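Local atomic coordinates of conserved hypothetical protein (Bacteroides thetaiotaomicron, PDB entry 2FB6), a protein that is of unknown function but folds as a compact alpha/beta domain built around a parallel beta-sheet. Residues I42-W47 with S70-E75. Numbering follows the deposited sequence.
Sequences INIILW and SGITIE
The carbonyl oxygen of E75 takes one strong bond and one weaker CA-H contact from the strand beside it. L46 N bonds to E75 O at 2.8 Å, nearly straight at 173°, while the CA-H of I45 points to the same oxygen. I44 O repeats the pattern, taking the amide of E75 (N to O 3.0 Å) and a weaker CA-H contact from I74 (CA to O 3.3 Å). This is parallel pairing in worked form: I44 reaches both ways, its N to T73 O and its O to E75 N, and so straddles I74. T73 N closes the row on I42 O; beyond it a water accepts from I42 N and donates to G71 O, joining the strand to the loop that leads into strand 73-77. G71 itself, at positive phi, completes the Schellman motif that ends helix 58-70.

On the face carrying I44 and I74 the packing is apolar, and I72 joins it: I44 CD1 rests against I72 CG2 at 3.7 Å. The other face is mixed; the N43 side chain, modelled in two conformers, runs across those of T73 and E75 in one of them. E75 has CG between its backbone N and carbonyl carbon (chi1 52°), and the extended chain beyond lies alongside I45, OE2 3.7 Å from I45 CG1. Its carboxylate forms a salt bridge with R98 and a hydrogen bond with Y107. With an alanine here, R98 is likely to lose this salt bridge and Y107 its carboxylate partner, and a gap would probably open beside I45.

The two strands are the ends of a beta-alpha-beta crossover through helices 49-56 and 58-70. M67 of the latter packs on I44 and I72, I64 and L68 cover I74, and strand 9-14 pairs with the opposite edge of strand 41-46.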
ATOM      1  N   ILE A  42      -2.886   2.973   8.588  1.00 11.33           N
ATOM      2  CA  ILE A  42      -2.683   1.859   7.663  1.00 12.21           C
ATOM      3  C   ILE A  42      -1.785   2.341   6.543  1.00 11.57           C
ATOM      4  O   ILE A  42      -2.063   3.363   5.899  1.00 12.07           O
ATOM      5  CB  ILE A  42      -3.995   1.330   7.048  1.00 12.17           C
ATOM      6  CG1 ILE A  42      -4.998   0.912   8.150  1.00 12.98           C
ATOM      7  CG2 ILE A  42      -3.689   0.180   6.073  1.00 13.16           C
ATOM      8  CD1 ILE A  42      -6.303   0.381   7.629  1.00 14.27           C
ATOM      9  N   ASN A  43      -0.678   1.633   6.366  1.00 10.91           N
ATOM     10  CA  ASN A  43       0.267   1.910   5.295  0.50 11.07           C
ATOM     11  C   ASN A  43       0.320   0.727   4.335  1.00 11.24           C
ATOM     12  O   ASN A  43       0.454  -0.417   4.776  1.00 11.97           O
ATOM     13  CB  ASN A  43       1.667   2.139   5.877  0.50 11.46           C
ATOM     14  CG  ASN A  43       2.705   2.430   4.804  0.50 11.40           C
ATOM     15  OD1 ASN A  43       3.715   1.725   4.685  0.50 13.08           O
ATOM     16  ND2 ASN A  43       2.468   3.475   4.023  0.50 11.33           N
ATOM     17  N   ILE A  44       0.239   1.010   3.037  1.00 10.78           N
ATOM     18  CA  ILE A  44       0.295  -0.044   2.030  1.00 11.54           C
ATOM     19  C   ILE A  44       1.529   0.179   1.177  1.00 10.48           C
ATOM     20  O   ILE A  44       1.756   1.288   0.706  1.00 10.47           O
ATOM     21  CB  ILE A  44      -0.981  -0.066   1.144  1.00 11.33           C
ATOM     22  CG1 ILE A  44      -2.236  -0.308   2.025  1.00 13.15           C
ATOM     23  CG2 ILE A  44      -0.826  -1.146   0.035  1.00 13.63           C
ATOM     24  CD1 ILE A  44      -3.535  -0.304   1.287  1.00 14.57           C
ATOM     25  N   ILE A  45       2.322  -0.876   1.014  1.00 10.20           N
ATOM     26  CA  ILE A  45       3.543  -0.829   0.203  1.00 10.26           C
ATOM     27  C   ILE A  45       3.276  -1.588  -1.099  1.00 11.00           C
ATOM     28  O   ILE A  45       2.981  -2.776  -1.075  1.00 11.61           O
ATOM     29  CB  ILE A  45       4.731  -1.501   0.923  1.00 10.79           C
ATOM     30  CG1 ILE A  45       4.963  -0.894   2.317  1.00 10.96           C
ATOM     31  CG2 ILE A  45       5.979  -1.421   0.038  1.00 11.51           C
ATOM     32  CD1 ILE A  45       5.848  -1.783   3.183  1.00 13.56           C
ATOM     33  N   LEU A  46       3.374  -0.880  -2.218  1.00 10.85           N
ATOM     34  CA  LEU A  46       3.238  -1.491  -3.539  0.50 11.54           C
ATOM     35  C   LEU A  46       4.606  -1.916  -4.040  1.00 11.54           C
ATOM     36  O   LEU A  46       5.464  -1.078  -4.301  1.00 12.00           O
ATOM     37  CB  LEU A  46       2.643  -0.490  -4.523  0.50 11.84           C
ATOM     38  CG  LEU A  46       1.150  -0.238  -4.411  0.50 11.60           C
ATOM     39  CD1 LEU A  46       0.739   0.901  -5.311  0.50 11.33           C
ATOM     40  CD2 LEU A  46       0.411  -1.498  -4.802  0.50 13.26           C
ATOM     41  N   TRP A  47       4.824  -3.221  -4.190  1.00 12.21           N
ATOM     42  CA  TRP A  47       6.157  -3.693  -4.549  1.00 12.73           C
ATOM     43  C   TRP A  47       6.015  -5.069  -5.171  1.00 13.58           C
ATOM     44  O   TRP A  47       5.571  -5.995  -4.502  1.00 14.55           O
ATOM     45  CB  TRP A  47       7.006  -3.775  -3.272  1.00 13.07           C
ATOM     46  CG  TRP A  47       8.483  -3.936  -3.482  1.00 13.05           C
ATOM     47  CD1 TRP A  47       9.125  -4.348  -4.614  1.00 13.70           C
ATOM     48  CD2 TRP A  47       9.493  -3.723  -2.500  1.00 12.73           C
ATOM     49  NE1 TRP A  47      10.483  -4.396  -4.397  1.00 13.67           N
ATOM     50  CE2 TRP A  47      10.733  -4.001  -3.108  1.00 13.00           C
ATOM     51  CE3 TRP A  47       9.475  -3.292  -1.164  1.00 12.62           C
ATOM     52  CZ2 TRP A  47      11.949  -3.893  -2.418  1.00 12.83           C
ATOM     53  CZ3 TRP A  47      10.690  -3.173  -0.484  1.00 12.78           C
ATOM     54  CH2 TRP A  47      11.894  -3.464  -1.110  1.00 13.59           C
ATOM     55  N   SER A  70      -9.509   7.995   2.183  1.00 14.92           N
ATOM     56  CA  SER A  70      -9.840   7.597   3.559  1.00 14.33           C
ATOM     57  C   SER A  70      -8.690   7.854   4.542  1.00 13.79           C
ATOM     58  O   SER A  70      -8.873   7.713   5.744  1.00 14.32           O
ATOM     59  CB  SER A  70     -10.207   6.113   3.615  1.00 14.86           C
ATOM     60  OG  SER A  70      -9.033   5.316   3.571  1.00 16.12           O
ATOM     61  N   GLY A  71      -7.506   8.191   4.036  1.00 13.53           N
ATOM     62  CA  GLY A  71      -6.355   8.433   4.897  1.00 13.16           C
ATOM     63  C   GLY A  71      -5.378   7.284   5.025  1.00 12.71           C
ATOM     64  O   GLY A  71      -4.417   7.379   5.795  1.00 12.74           O
ATOM     65  N   ILE A  72      -5.622   6.192   4.296  1.00 12.45           N
ATOM     66  CA  ILE A  72      -4.614   5.137   4.154  1.00 11.75           C
ATOM     67  C   ILE A  72      -3.441   5.729   3.371  1.00 11.63           C
ATOM     68  O   ILE A  72      -3.656   6.450   2.397  1.00 12.17           O
ATOM     69  CB  ILE A  72      -5.221   3.959   3.368  1.00 11.60           C
ATOM     70  CG1 ILE A  72      -6.295   3.263   4.205  1.00 11.46           C
ATOM     71  CG2 ILE A  72      -4.152   2.934   2.929  1.00 12.25           C
ATOM     72  CD1 ILE A  72      -7.253   2.404   3.386  1.00 11.22           C
ATOM     73  N   THR A  73      -2.212   5.472   3.816  1.00 11.27           N
ATOM     74  CA  THR A  73      -1.044   5.938   3.067  1.00 11.54           C
ATOM     75  C   THR A  73      -0.610   4.820   2.120  1.00 11.58           C
ATOM     76  O   THR A  73      -0.721   3.644   2.454  1.00 11.01           O
ATOM     77  CB  THR A  73       0.126   6.381   3.995  1.00 12.10           C
ATOM     78  OG1 THR A  73       0.493   5.303   4.861  1.00 12.75           O
ATOM     79  CG2 THR A  73      -0.300   7.549   4.870  1.00 13.65           C
ATOM     80  N   ILE A  74      -0.124   5.184   0.939  1.00 10.99           N
ATOM     81  CA  ILE A  74       0.322   4.196  -0.056  1.00 10.84           C
ATOM     82  C   ILE A  74       1.635   4.666  -0.656  1.00 10.87           C
ATOM     83  O   ILE A  74       1.734   5.807  -1.076  1.00 11.29           O
ATOM     84  CB  ILE A  74      -0.710   3.965  -1.193  1.00 11.19           C
ATOM     85  CG1 ILE A  74      -2.095   3.677  -0.600  1.00 12.49           C
ATOM     86  CG2 ILE A  74      -0.232   2.789  -2.080  1.00 11.44           C
ATOM     87  CD1 ILE A  74      -3.182   3.461  -1.635  1.00 12.31           C
ATOM     88  N   GLU A  75       2.643   3.791  -0.634  1.00 10.23           N
ATOM     89  CA  GLU A  75       3.960   4.103  -1.174  1.00 10.96           C
ATOM     90  C   GLU A  75       4.374   2.963  -2.082  1.00 10.83           C
ATOM     91  O   GLU A  75       3.966   1.821  -1.862  1.00 12.16           O
ATOM     92  CB  GLU A  75       4.978   4.318  -0.049  1.00 10.92           C
ATOM     93  CG  GLU A  75       5.037   3.173   0.980  1.00 11.18           C
ATOM     94  CD  GLU A  75       5.974   3.448   2.155  1.00 12.83           C
ATOM     95  OE1 GLU A  75       6.657   4.495   2.144  1.00 16.16           O
ATOM     96  OE2 GLU A  75       6.032   2.608   3.079  1.00 14.17           O
TER
HETATM   97  O   HOH W   1      -3.295   5.836   7.832  1.00 15.93           O